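Local structure of type I site-specific restriction-modification system, R (Restriction) subunit (Vibrio vulnificus, 3H1T) at residues 89-93 and 106-111; 116-120 and 149-153; 179-183 and 367-371; 200-204 and 352-358; 302-306 and 329-333. The protein is a putative motor and nuclease subunit of a type I restriction enzyme, probably binding ATP and DNA and coupling ATP hydrolysis to DNA translocation. All coordinates share one frame; numbering follows the deposited sequence.

Interaction 1: 89-93 and 106-111; sequences AVVEA and QAKDYA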
# COMPACT_ATOMS: atom_id res chain seq x y z
N ALA A 89 -22.32 4.00 6.53
CA ALA A 89 -22.66 5.40 6.22
C ALA A 89 -21.84 6.42 6.99
O ALA A 89 -21.12 6.09 7.93
CB ALA A 89 -24.16 5.66 6.45
N VAL A 90 -21.95 7.68 6.59
CA VAL A 90 -21.20 8.73 7.27
C VAL A 90 -22.02 10.01 7.39
O VAL A 90 -22.84 10.31 6.52
CB VAL A 90 -19.85 8.97 6.53
CG1 VAL A 90 -20.08 9.61 5.17
CG2 VAL A 90 -18.92 9.80 7.40
N VAL A 91 -21.80 10.76 8.47
CA VAL A 91 -22.55 11.98 8.70
C VAL A 91 -21.70 13.22 8.96
O VAL A 91 -20.73 13.18 9.71
CB VAL A 91 -23.49 11.82 9.94
CG1 VAL A 91 -24.38 13.05 10.09
CG2 VAL A 91 -24.33 10.57 9.78
N GLU A 92 -22.08 14.33 8.36
CA GLU A 92 -21.39 15.59 8.59
C GLU A 92 -22.39 16.44 9.37
O GLU A 92 -23.49 16.72 8.89
CB GLU A 92 -21.04 16.27 7.26
CG GLU A 92 -19.55 16.53 7.00
CD GLU A 92 -18.85 17.36 8.08
OE1 GLU A 92 -19.18 18.56 8.23
OE2 GLU A 92 -17.96 16.81 8.76
N ALA A 93 -22.03 16.84 10.58
CA ALA A 93 -22.95 17.64 11.38
C ALA A 93 -22.51 19.09 11.32
O ALA A 93 -21.35 19.39 11.05
CB ALA A 93 -22.96 17.15 12.83
N GLN A 106 -18.88 17.82 1.69
CA GLN A 106 -17.89 17.32 2.64
C GLN A 106 -18.22 15.88 3.07
O GLN A 106 -17.33 15.05 3.25
CB GLN A 106 -17.82 18.21 3.88
CG GLN A 106 -16.83 17.71 4.96
CD GLN A 106 -15.40 17.58 4.45
OE1 GLN A 106 -14.74 18.58 4.15
NE2 GLN A 106 -14.92 16.34 4.33
N ALA A 107 -19.50 15.61 3.26
CA ALA A 107 -19.95 14.28 3.66
C ALA A 107 -19.76 13.30 2.51
O ALA A 107 -19.39 12.15 2.72
CB ALA A 107 -21.40 14.32 4.09
N LYS A 108 -20.03 13.76 1.29
CA LYS A 108 -19.87 12.92 0.11
C LYS A 108 -18.39 12.56 -0.07
O LYS A 108 -18.04 11.46 -0.47
CB LYS A 108 -20.37 13.65 -1.15
CG LYS A 108 -21.89 13.68 -1.29
CD LYS A 108 -22.37 14.46 -2.50
CE LYS A 108 -21.65 14.07 -3.79
NZ LYS A 108 -22.49 14.31 -5.00
N ASP A 109 -17.51 13.51 0.25
CA ASP A 109 -16.08 13.31 0.13
C ASP A 109 -15.57 12.23 1.09
O ASP A 109 -14.65 11.49 0.75
CB ASP A 109 -15.32 14.62 0.38
CG ASP A 109 -14.00 14.69 -0.38
OD1 ASP A 109 -14.02 14.82 -1.62
OD2 ASP A 109 -12.94 14.61 0.28
N TYR A 110 -16.16 12.14 2.28
CA TYR A 110 -15.75 11.14 3.27
C TYR A 110 -16.29 9.78 2.88
O TYR A 110 -15.68 8.74 3.14
CB TYR A 110 -16.28 11.49 4.66
CG TYR A 110 -15.57 12.60 5.39
CD1 TYR A 110 -14.20 12.55 5.63
CD2 TYR A 110 -16.28 13.70 5.88
CE1 TYR A 110 -13.54 13.56 6.35
CE2 TYR A 110 -15.64 14.71 6.59
CZ TYR A 110 -14.27 14.64 6.82
OH TYR A 110 -13.64 15.66 7.50
N ALA A 111 -17.47 9.80 2.26
CA ALA A 111 -18.12 8.58 1.82
C ALA A 111 -17.25 7.96 0.75
O ALA A 111 -16.93 6.78 0.79
CB ALA A 111 -19.49 8.91 1.25
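Val90 and Glu92 of strand 86-93 meet helix 104-114 in a beta-alpha-beta unit of the N-terminal domain; strand 118-122 completes it. The short helix and strand axes approach to 7.7 Å and run nearly antiparallel, as expected when the helix carries the chain back across the sheet. Both strand residues aim their side chains at the helix, and they do so in different ways. Glu92 uses its aliphatic part: CB sits against Ala107 CB at 3.7 Å, and CG lies 3.6 Å from CG of Gln106. A bend at chi2 (-57°) leaves OE2 near the Tyr110 ring. There the carboxylate and ring planes are 34° apart. Asp77 and Lys94 lie close by, and Glu92-Ala93-Lys94 together with Asp77 is consistent with the PD-(D/E)xK pattern of HsdR nuclease domains. Facing the next turn of the helix, Val90 divides its methyls. CG1, placed between the backbone N and the carbonyl carbon (chi1 69°), touches Ala107 O at 3.6 Å and Ala111 CB at 4.0 Å, while CG2 reaches Tyr110 CB. The small Ala107 and Ala111 are consistent with so close an approach of helix and strand. Glu92 OE2 meets the Tyr110 ring at its edge, near the ring plane, 3.8 Å from CE2.

Interaction 2: 116-120 and 149-153; sequences LKFAY and LFKRL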
# COMPACT_ATOMS: atom_id res chain seq x y z
N LEU A 116 -18.03 4.27 1.20
CA LEU A 116 -19.41 4.09 1.63
C LEU A 116 -20.38 4.55 0.56
O LEU A 116 -20.04 5.37 -0.29
CB LEU A 116 -19.68 4.88 2.91
CG LEU A 116 -18.59 4.60 3.97
CD1 LEU A 116 -18.91 5.37 5.23
CD2 LEU A 116 -18.48 3.11 4.27
N LYS A 117 -21.60 4.01 0.61
CA LYS A 117 -22.65 4.31 -0.35
C LYS A 117 -23.72 5.25 0.19
O LYS A 117 -24.67 5.58 -0.52
CB LYS A 117 -23.35 3.02 -0.78
CG LYS A 117 -23.02 2.53 -2.18
CD LYS A 117 -21.58 2.06 -2.30
CE LYS A 117 -21.31 1.46 -3.69
NZ LYS A 117 -20.43 2.31 -4.54
N PHE A 118 -23.60 5.69 1.44
CA PHE A 118 -24.59 6.59 2.01
C PHE A 118 -23.95 7.77 2.73
O PHE A 118 -23.07 7.60 3.57
CB PHE A 118 -25.52 5.81 2.95
CG PHE A 118 -26.18 4.64 2.29
CD1 PHE A 118 -27.18 4.84 1.33
CD2 PHE A 118 -25.73 3.34 2.52
CE1 PHE A 118 -27.70 3.76 0.60
CE2 PHE A 118 -26.24 2.26 1.81
CZ PHE A 118 -27.23 2.47 0.84
N ALA A 119 -24.38 8.98 2.41
CA ALA A 119 -23.81 10.15 3.04
C ALA A 119 -24.88 11.10 3.55
O ALA A 119 -25.89 11.31 2.89
CB ALA A 119 -22.90 10.89 2.05
N TYR A 120 -24.67 11.67 4.73
CA TYR A 120 -25.64 12.58 5.34
C TYR A 120 -25.06 13.89 5.82
O TYR A 120 -23.97 13.95 6.34
CB TYR A 120 -26.32 11.89 6.52
CG TYR A 120 -26.97 10.60 6.12
CD1 TYR A 120 -28.27 10.60 5.59
CD2 TYR A 120 -26.27 9.40 6.17
CE1 TYR A 120 -28.84 9.42 5.12
CE2 TYR A 120 -26.82 8.22 5.70
CZ TYR A 120 -28.10 8.23 5.17
OH TYR A 120 -28.62 7.07 4.66
N LEU A 149 -30.68 0.63 5.27
CA LEU A 149 -29.50 0.87 4.46
C LEU A 149 -28.84 -0.41 3.93
O LEU A 149 -28.44 -0.47 2.77
CB LEU A 149 -28.45 1.68 5.22
CG LEU A 149 -28.76 3.14 5.57
CD1 LEU A 149 -27.44 3.85 5.85
CD2 LEU A 149 -29.50 3.84 4.43
N PHE A 150 -28.72 -1.42 4.79
CA PHE A 150 -28.10 -2.69 4.40
C PHE A 150 -28.95 -3.38 3.34
O PHE A 150 -28.42 -4.08 2.48
CB PHE A 150 -27.95 -3.58 5.63
CG PHE A 150 -27.18 -4.85 5.37
CD1 PHE A 150 -25.85 -4.80 4.98
CD2 PHE A 150 -27.78 -6.10 5.56
CE1 PHE A 150 -25.12 -5.97 4.77
CE2 PHE A 150 -27.05 -7.28 5.36
CZ PHE A 150 -25.71 -7.21 4.96
N LYS A 151 -30.26 -3.19 3.39
CA LYS A 151 -31.15 -3.79 2.39
C LYS A 151 -30.94 -3.05 1.07
O LYS A 151 -31.06 -3.64 -0.00
CB LYS A 151 -32.62 -3.67 2.81
CG LYS A 151 -33.04 -4.52 4.00
CD LYS A 151 -33.77 -5.80 3.57
CE LYS A 151 -35.04 -6.05 4.39
NZ LYS A 151 -34.77 -6.22 5.85
N ARG A 152 -30.65 -1.75 1.16
CA ARG A 152 -30.40 -0.94 -0.03
C ARG A 152 -29.03 -1.32 -0.60
O ARG A 152 -28.86 -1.43 -1.81
CB ARG A 152 -30.34 0.56 0.30
CG ARG A 152 -31.64 1.27 0.62
CD ARG A 152 -31.39 2.77 0.63
NE ARG A 152 -32.24 3.53 1.54
CZ ARG A 152 -32.14 4.84 1.76
NH1 ARG A 152 -31.22 5.55 1.14
NH2 ARG A 152 -32.97 5.43 2.61
N LEU A 153 -28.07 -1.52 0.29
CA LEU A 153 -26.72 -1.88 -0.10
C LEU A 153 -26.67 -3.22 -0.81
O LEU A 153 -26.06 -3.33 -1.87
CB LEU A 153 -25.82 -1.87 1.15
CG LEU A 153 -24.29 -1.76 1.02
CD1 LEU A 153 -23.66 -3.14 0.95
CD2 LEU A 153 -23.98 -0.94 -0.22
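Phe118 lays one face of its ring under Leu149, whose CD2 stands 4.0 Å from the Phe118 ring centroid and only 11° off the normal, a CH-pi contact almost over the middle. With CG anti to the carbonyl carbon (chi1 -56°), the ring is carried toward the helix. CB of Lys117 occupies the opposite face, toward the rim. The extended Arg152 chain passes the CZ/CE1 end of the ring: CB is 3.7 Å from Phe118 CZ, and CD is 3.8 Å from Phe118 CE1. The guanidinium plane stands nearly perpendicular to the ring, at 85°, so this is no stack. Through this packing helix 146-157 is laid against strand 118-122 of the N-terminal mixed sheet. Leu149 is wedged further by Tyr120, whose OH touches CD2 of Leu149 at 3.4 Å and CD1 of Leu149 at 3.6 Å. Glu129 on the next strand is shared by Tyr120 OH, through a hydrogen bond, and by Arg152 NH1, through a salt bridge; NH1 also pairs with Asp131. Leu149 CD2 also lies over the centre of the Arg152 guanidinium face. At the edge of the patch, the Leu153 and Lys117 side chains cross at about a right angle, with Leu153 CD2 4.0 Å from Lys117 CB.

Interaction 3: 179-183 and 367-371; sequences PRYYQ and DDGFL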
# COMPACT_ATOMS: atom_id res chain seq x y z
N PRO A 179 -7.59 -3.61 11.04
CA PRO A 179 -7.19 -3.13 9.72
C PRO A 179 -7.65 -1.71 9.42
O PRO A 179 -8.79 -1.33 9.72
CB PRO A 179 -7.81 -4.16 8.77
CG PRO A 179 -9.01 -4.63 9.50
CD PRO A 179 -8.48 -4.77 10.92
N ARG A 180 -6.75 -0.92 8.84
CA ARG A 180 -7.01 0.47 8.48
C ARG A 180 -8.21 0.60 7.54
O ARG A 180 -8.66 -0.39 6.95
CB ARG A 180 -5.76 1.06 7.83
CG ARG A 180 -4.58 1.08 8.78
CD ARG A 180 -3.30 1.31 8.03
NE ARG A 180 -2.15 1.39 8.92
CZ ARG A 180 -0.90 1.57 8.51
NH1 ARG A 180 -0.64 1.69 7.22
NH2 ARG A 180 0.09 1.63 9.40
N TYR A 181 -8.72 1.82 7.41
CA TYR A 181 -9.88 2.10 6.57
C TYR A 181 -9.74 1.62 5.13
O TYR A 181 -10.68 1.04 4.59
CB TYR A 181 -10.23 3.61 6.60
CG TYR A 181 -9.48 4.49 5.61
CD1 TYR A 181 -8.26 5.08 5.95
CD2 TYR A 181 -9.99 4.72 4.33
CE1 TYR A 181 -7.57 5.88 5.03
CE2 TYR A 181 -9.32 5.52 3.42
CZ TYR A 181 -8.11 6.10 3.76
OH TYR A 181 -7.47 6.90 2.85
N TYR A 182 -8.58 1.82 4.50
CA TYR A 182 -8.42 1.39 3.12
C TYR A 182 -8.29 -0.12 2.96
O TYR A 182 -8.69 -0.67 1.94
CB TYR A 182 -7.24 2.09 2.44
CG TYR A 182 -5.91 1.84 3.07
CD1 TYR A 182 -5.46 2.62 4.13
CD2 TYR A 182 -5.08 0.81 2.61
CE1 TYR A 182 -4.22 2.38 4.73
CE2 TYR A 182 -3.85 0.56 3.20
CZ TYR A 182 -3.42 1.35 4.26
OH TYR A 182 -2.21 1.08 4.86
N GLN A 183 -7.73 -0.79 3.96
CA GLN A 183 -7.60 -2.25 3.89
C GLN A 183 -8.98 -2.87 3.95
O GLN A 183 -9.26 -3.89 3.32
CB GLN A 183 -6.75 -2.76 5.05
CG GLN A 183 -5.32 -2.28 4.95
CD GLN A 183 -4.47 -2.59 6.17
OE1 GLN A 183 -3.24 -2.61 6.08
NE2 GLN A 183 -5.10 -2.82 7.31
N ASP A 367 -0.49 11.13 2.02
CA ASP A 367 -1.45 12.07 2.56
C ASP A 367 -2.11 11.59 3.84
O ASP A 367 -2.52 12.40 4.66
CB ASP A 367 -2.53 12.42 1.54
CG ASP A 367 -3.28 13.67 1.94
OD1 ASP A 367 -2.60 14.69 2.19
OD2 ASP A 367 -4.53 13.64 2.02
N ASP A 368 -2.21 10.27 4.02
CA ASP A 368 -2.85 9.74 5.21
C ASP A 368 -1.86 9.56 6.36
O ASP A 368 -2.26 9.19 7.47
CB ASP A 368 -3.53 8.40 4.90
CG ASP A 368 -4.74 8.54 3.99
OD1 ASP A 368 -5.20 9.67 3.74
OD2 ASP A 368 -5.23 7.50 3.53
N GLY A 369 -0.59 9.80 6.08
CA GLY A 369 0.43 9.63 7.10
C GLY A 369 0.84 8.18 7.29
O GLY A 369 1.39 7.82 8.32
N PHE A 370 0.56 7.35 6.29
CA PHE A 370 0.88 5.93 6.36
C PHE A 370 2.10 5.51 5.56
O PHE A 370 2.59 4.40 5.72
CB PHE A 370 -0.33 5.10 5.91
CG PHE A 370 -1.46 5.11 6.90
CD1 PHE A 370 -1.22 4.84 8.25
CD2 PHE A 370 -2.76 5.35 6.47
CE1 PHE A 370 -2.28 4.81 9.16
CE2 PHE A 370 -3.83 5.32 7.38
CZ PHE A 370 -3.59 5.05 8.73
N LEU A 371 2.56 6.39 4.69
CA LEU A 371 3.74 6.13 3.88
C LEU A 371 4.57 7.40 3.99
O LEU A 371 4.03 8.47 4.28
CB LEU A 371 3.37 5.84 2.43
CG LEU A 371 2.67 4.51 2.13
CD1 LEU A 371 2.43 4.43 0.63
CD2 LEU A 371 3.51 3.33 2.60
O HOH W 1 1.75 1.82 5.75
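Arg180 NH1 is held by two hydrogen bonds: it donates to Tyr182 OH at 2.9 Å, close to the guanidinium plane, and to a water at 2.8 Å. The same water donates to Phe370 O at 2.7 Å, bridging the two segments. The guanidinium is therefore fixed in rotation while it lies flat on the Phe370 ring, with centres 3.9 Å apart and planes at 15°. Extended from CG to NE, the arginine chain runs past the ring in the direction opposite to the Phe370 side chain, and CD makes its own CH-pi contact over the same face, toward the rim. Tyr182 approaches Phe370 from another direction: its CE1 is 3.7 Å from CD2 of Phe370, with the ring planes at 56°. Tyr182 OH is also hydrogen-bonded to Thr209 O.

The second join is a hydrogen bond from Tyr181 OH to Asp368 OD2, modelled at 2.4 Å, too short for the exact length to be trusted. OD2 lies near the plane of the Tyr181 ring, at its edge, and is bonded to Tyr360 OH as well, while Asp368 OD1 pairs with Lys74. This carboxylate is thus well supplied with donors, and the lysine would be expected to keep it ionised. Gly369 closes helix 362-368 in a Schellman motif and turns the chain so that Phe370 comes back toward Arg180. In the fold, Arg180 is the N-cap residue of helix 181-195, the first helix of the first RecA-like domain; helix 362-368 follows that domain's edge strand 358-360, and Lys74 and Asp58 reach in from the N-terminal domain.

Interaction 4: 200-204 and 352-358; sequences RSLIT and YFGNPIY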
# COMPACT_ATOMS: atom_id res chain seq x y z
N ARG A 200 -12.54 -13.03 -11.47
CA ARG A 200 -11.23 -12.45 -11.76
C ARG A 200 -11.19 -10.98 -11.28
O ARG A 200 -11.73 -10.11 -11.96
CB ARG A 200 -11.03 -12.54 -13.30
CG ARG A 200 -9.59 -12.72 -13.85
CD ARG A 200 -9.13 -14.20 -13.95
NE ARG A 200 -9.51 -14.91 -15.18
CZ ARG A 200 -9.12 -14.60 -16.42
NH1 ARG A 200 -8.34 -13.54 -16.64
NH2 ARG A 200 -9.49 -15.35 -17.45
N SER A 201 -10.57 -10.70 -10.14
CA SER A 201 -10.50 -9.31 -9.63
C SER A 201 -9.10 -8.76 -9.34
O SER A 201 -8.20 -9.51 -8.94
CB SER A 201 -11.31 -9.14 -8.34
OG SER A 201 -12.54 -9.84 -8.35
N LEU A 202 -8.92 -7.46 -9.52
CA LEU A 202 -7.63 -6.84 -9.26
C LEU A 202 -7.67 -5.76 -8.16
O LEU A 202 -8.64 -5.01 -8.04
CB LEU A 202 -7.08 -6.22 -10.56
CG LEU A 202 -5.64 -5.71 -10.50
CD1 LEU A 202 -4.70 -6.85 -10.07
CD2 LEU A 202 -5.23 -5.17 -11.88
N ILE A 203 -6.60 -5.70 -7.37
CA ILE A 203 -6.46 -4.72 -6.29
C ILE A 203 -5.09 -4.09 -6.42
O ILE A 203 -4.09 -4.80 -6.48
CB ILE A 203 -6.53 -5.37 -4.91
CG1 ILE A 203 -7.78 -6.22 -4.79
CG2 ILE A 203 -6.52 -4.29 -3.85
CD1 ILE A 203 -7.79 -7.13 -3.59
N THR A 204 -5.03 -2.77 -6.47
CA THR A 204 -3.75 -2.07 -6.57
C THR A 204 -3.49 -1.34 -5.26
O THR A 204 -4.29 -0.50 -4.82
CB THR A 204 -3.74 -1.05 -7.72
OG1 THR A 204 -4.13 -1.70 -8.93
CG2 THR A 204 -2.34 -0.47 -7.89
N TYR A 352 -5.82 -9.16 -18.09
CA TYR A 352 -6.22 -10.46 -17.57
C TYR A 352 -7.16 -10.34 -16.37
O TYR A 352 -8.20 -10.99 -16.34
CB TYR A 352 -4.98 -11.27 -17.19
CG TYR A 352 -5.28 -12.67 -16.72
CD1 TYR A 352 -5.59 -12.93 -15.38
CD2 TYR A 352 -5.25 -13.74 -17.61
CE1 TYR A 352 -5.87 -14.23 -14.95
CE2 TYR A 352 -5.54 -15.04 -17.20
CZ TYR A 352 -5.85 -15.29 -15.88
OH TYR A 352 -6.17 -16.57 -15.49
N PHE A 353 -6.82 -9.50 -15.39
CA PHE A 353 -7.66 -9.35 -14.21
C PHE A 353 -8.72 -8.26 -14.33
O PHE A 353 -9.66 -8.22 -13.55
CB PHE A 353 -6.80 -9.08 -12.97
CG PHE A 353 -5.93 -10.24 -12.57
CD1 PHE A 353 -6.47 -11.35 -11.92
CD2 PHE A 353 -4.56 -10.21 -12.84
CE1 PHE A 353 -5.65 -12.42 -11.53
CE2 PHE A 353 -3.74 -11.27 -12.46
CZ PHE A 353 -4.28 -12.38 -11.80
N GLY A 354 -8.56 -7.37 -15.30
CA GLY A 354 -9.53 -6.31 -15.47
C GLY A 354 -9.20 -5.10 -14.63
O GLY A 354 -8.17 -5.07 -13.95
N ASN A 355 -10.06 -4.08 -14.66
CA ASN A 355 -9.79 -2.90 -13.87
C ASN A 355 -9.93 -3.16 -12.38
O ASN A 355 -10.81 -3.91 -11.94
CB ASN A 355 -10.71 -1.76 -14.30
CG ASN A 355 -10.33 -1.21 -15.65
OD1 ASN A 355 -9.14 -1.08 -15.97
ND2 ASN A 355 -11.33 -0.87 -16.45
N PRO A 356 -9.04 -2.55 -11.59
CA PRO A 356 -9.00 -2.69 -10.13
C PRO A 356 -10.32 -2.36 -9.43
O PRO A 356 -11.02 -1.43 -9.81
CB PRO A 356 -7.86 -1.76 -9.73
CG PRO A 356 -7.90 -0.68 -10.81
CD PRO A 356 -8.10 -1.51 -12.05
N ILE A 357 -10.64 -3.14 -8.40
CA ILE A 357 -11.86 -2.90 -7.62
C ILE A 357 -11.58 -1.80 -6.59
O ILE A 357 -12.50 -1.21 -6.02
CB ILE A 357 -12.35 -4.22 -6.95
CG1 ILE A 357 -11.25 -4.88 -6.12
CG2 ILE A 357 -12.76 -5.20 -8.04
CD1 ILE A 357 -11.09 -4.31 -4.75
N TYR A 358 -10.30 -1.54 -6.38
CA TYR A 358 -9.84 -0.51 -5.46
C TYR A 358 -8.36 -0.21 -5.70
O TYR A 358 -7.58 -1.09 -6.06
CB TYR A 358 -10.03 -0.97 -4.01
CG TYR A 358 -9.69 0.09 -2.99
CD1 TYR A 358 -10.35 1.31 -2.98
CD2 TYR A 358 -8.69 -0.13 -2.04
CE1 TYR A 358 -10.04 2.29 -2.03
CE2 TYR A 358 -8.36 0.85 -1.10
CZ TYR A 358 -9.04 2.06 -1.10
OH TYR A 358 -8.74 3.01 -0.16
O HOH W 2 -10.93 -6.47 -11.29
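Arg200 folds its guanidinium over Tyr352, a cation-pi stack with centres 3.6 Å apart and planes at 26°. Bends at chi2 and chi3 bring the group back over the ring, and the tyrosine hydroxyl is hydrogen-bonded to Gln334. Ser201 turns its side chain away, though its CB touches Ile357 CG2 loosely. Leu202 packs its CB on Phe353 CB at 3.8 Å, while CD2 reaches Gly354 O. Its N gives a hydrogen bond to a water at 2.9 Å, which in turn donates to the carbonyls of Phe353 and Asn355, thus bridging the strand to the loop. Leu202 O takes a hydrogen bond from Ile357 N at 2.8 Å and also meets Pro356 CA at 3.1 Å in a CH...O contact. With these bonds the chain enters edge strand 358-360 alongside strand 200-205 in the parallel sheet of the first RecA-like domain; strand 200-205 leads straight into the P-loop sequence, probably the nucleotide-binding loop. Ile203 packs its CG1 on Ile357 CD1, 3.8 Å away; Ile357 holds its CG1 between the backbone N and the carbonyl carbon (chi1 54°), on the strand side. Thr204 N then donates to Tyr358 O at 3.1 Å, nearly straight, and Thr204 OG1 sits beside Pro356 CB while hydrogen-bonded to Tyr350 OH.

Interaction 5: 302-306 and 329-333; sequences FFDLI and FEPAF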
# COMPACT_ATOMS: atom_id res chain seq x y z
N PHE A 302 -9.70 -27.99 -7.74
CA PHE A 302 -9.32 -28.25 -6.35
C PHE A 302 -9.70 -27.02 -5.53
O PHE A 302 -10.64 -27.07 -4.72
CB PHE A 302 -7.81 -28.49 -6.25
CG PHE A 302 -7.36 -28.98 -4.89
CD1 PHE A 302 -7.82 -30.19 -4.38
CD2 PHE A 302 -6.46 -28.23 -4.12
CE1 PHE A 302 -7.40 -30.65 -3.13
CE2 PHE A 302 -6.03 -28.68 -2.86
CZ PHE A 302 -6.50 -29.89 -2.37
N PHE A 303 -9.00 -25.91 -5.77
CA PHE A 303 -9.21 -24.64 -5.05
C PHE A 303 -10.49 -23.87 -5.38
O PHE A 303 -11.00 -23.91 -6.51
CB PHE A 303 -8.03 -23.69 -5.31
CG PHE A 303 -6.69 -24.30 -5.05
CD1 PHE A 303 -6.02 -24.97 -6.07
CD2 PHE A 303 -6.08 -24.18 -3.81
CE1 PHE A 303 -4.75 -25.51 -5.86
CE2 PHE A 303 -4.80 -24.71 -3.59
CZ PHE A 303 -4.14 -25.38 -4.62
N ASP A 304 -11.00 -23.15 -4.39
CA ASP A 304 -12.19 -22.33 -4.59
C ASP A 304 -11.71 -20.90 -4.86
O ASP A 304 -12.38 -20.09 -5.52
CB ASP A 304 -13.07 -22.33 -3.33
CG ASP A 304 -13.53 -23.72 -2.93
OD1 ASP A 304 -12.71 -24.48 -2.37
OD2 ASP A 304 -14.71 -24.05 -3.16
N LEU A 305 -10.52 -20.63 -4.34
CA LEU A 305 -9.91 -19.32 -4.44
C LEU A 305 -8.39 -19.35 -4.46
O LEU A 305 -7.75 -20.17 -3.81
CB LEU A 305 -10.35 -18.46 -3.26
CG LEU A 305 -9.79 -17.04 -3.23
CD1 LEU A 305 -10.40 -16.27 -4.39
CD2 LEU A 305 -10.12 -16.36 -1.90
N ILE A 306 -7.83 -18.43 -5.24
CA ILE A 306 -6.40 -18.26 -5.37
C ILE A 306 -6.10 -16.77 -5.25
O ILE A 306 -6.73 -15.95 -5.93
CB ILE A 306 -5.91 -18.73 -6.73
CG1 ILE A 306 -6.20 -20.22 -6.92
CG2 ILE A 306 -4.41 -18.41 -6.88
CD1 ILE A 306 -4.97 -21.09 -7.00
N PHE A 329 -5.88 -23.42 -13.34
CA PHE A 329 -6.78 -23.44 -12.21
C PHE A 329 -8.08 -22.69 -12.34
O PHE A 329 -8.57 -22.12 -11.37
CB PHE A 329 -6.04 -23.02 -10.94
CG PHE A 329 -5.26 -24.13 -10.30
CD1 PHE A 329 -5.90 -25.34 -9.99
CD2 PHE A 329 -3.92 -23.96 -9.96
CE1 PHE A 329 -5.21 -26.36 -9.37
CE2 PHE A 329 -3.23 -24.99 -9.33
CZ PHE A 329 -3.87 -26.19 -9.04
N GLU A 330 -8.62 -22.63 -13.55
CA GLU A 330 -9.94 -22.03 -13.72
C GLU A 330 -10.71 -23.30 -13.33
O GLU A 330 -10.19 -24.40 -13.49
CB GLU A 330 -10.22 -21.71 -15.20
CG GLU A 330 -11.71 -21.45 -15.48
CD GLU A 330 -11.95 -20.94 -16.90
OE1 GLU A 330 -11.01 -20.42 -17.53
OE2 GLU A 330 -13.11 -21.05 -17.37
N PRO A 331 -11.93 -23.17 -12.79
CA PRO A 331 -12.72 -21.97 -12.52
C PRO A 331 -12.55 -21.48 -11.08
O PRO A 331 -13.51 -21.00 -10.47
CB PRO A 331 -14.17 -22.42 -12.78
CG PRO A 331 -14.06 -23.96 -13.11
CD PRO A 331 -12.74 -24.37 -12.54
N ALA A 332 -11.35 -21.60 -10.53
CA ALA A 332 -11.16 -21.13 -9.16
C ALA A 332 -11.21 -19.60 -9.19
O ALA A 332 -10.66 -18.98 -10.11
CB ALA A 332 -9.81 -21.60 -8.61
N PHE A 333 -11.91 -19.00 -8.23
CA PHE A 333 -11.99 -17.54 -8.19
C PHE A 333 -10.56 -17.06 -8.04
O PHE A 333 -9.76 -17.68 -7.32
CB PHE A 333 -12.82 -17.04 -7.01
CG PHE A 333 -14.30 -16.99 -7.27
CD1 PHE A 333 -15.08 -18.14 -7.16
CD2 PHE A 333 -14.92 -15.79 -7.62
CE1 PHE A 333 -16.46 -18.11 -7.38
CE2 PHE A 333 -16.32 -15.74 -7.85
CZ PHE A 333 -17.09 -16.91 -7.73
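Phe303 drives the edge of its ring into the face of Phe329, a T-shaped pair with centroids 4.9 Å apart and planes at 87°. The touching atom is Phe303 CE1, 3.4 Å from Phe329 CZ. Beside the rings, Ala332 CB presses on Phe303 O at 3.3 Å. The backbones join next: Asp304 O accepts from Phe333 N at 3.0 Å, with the donor 46° out of the carbonyl plane, and Ile306 N donates to Phe333 O at 2.9 Å. With CG opposite the backbone N (chi1 180°), Leu305 sends CD1 to Phe333 CB at 3.6 Å. This is where strands 305-308 and 333-338 begin to run side by side, in parallel, after the chain has crossed over through helix 323-328, a beta-alpha-beta crossover in the first RecA-like domain. The first of these strands leads into the Asp-Glu-Cys-His sequence, probably a DExH-type Walker B motif as in superfamily 2 helicases. In the next shell, the Phe303 ring is held between Ile306 CD1 over one face and Phe302 CD2 over the other, and Ile306 CD1 also reaches Phe329. The turn between Phe329 and Phe333 contains a cis peptide before Pro331 and is closed by Ala332 N donating to Phe329 O at 3.0 Å. Further out, the Asp304 carboxylate accepts from the backbone N of Arg237 and of Arg229, while Arg237 also makes a cation-pi contact with Phe302.

Overall arrangement
Interactions 1 and 2 come first along the chain and share the mixed sheet of the N-terminal domain, where strands 86-93 and 118-122 are neighbours; their centres are about 12 Å apart and they touch. Interaction 3 spans almost the whole first RecA-like domain in sequence, and interactions 4 and 5 fall within that span. These last two share the seven-stranded parallel sheet, with centres about 16 Å apart, and interaction 3 touches interaction 4 where Tyr182 packs on Tyr358. Between centres, interaction 1 is about 18 Å from interaction 3 and about 38 Å from interaction 5. The set runs from the probable nuclease domain into the probable ATPase motor.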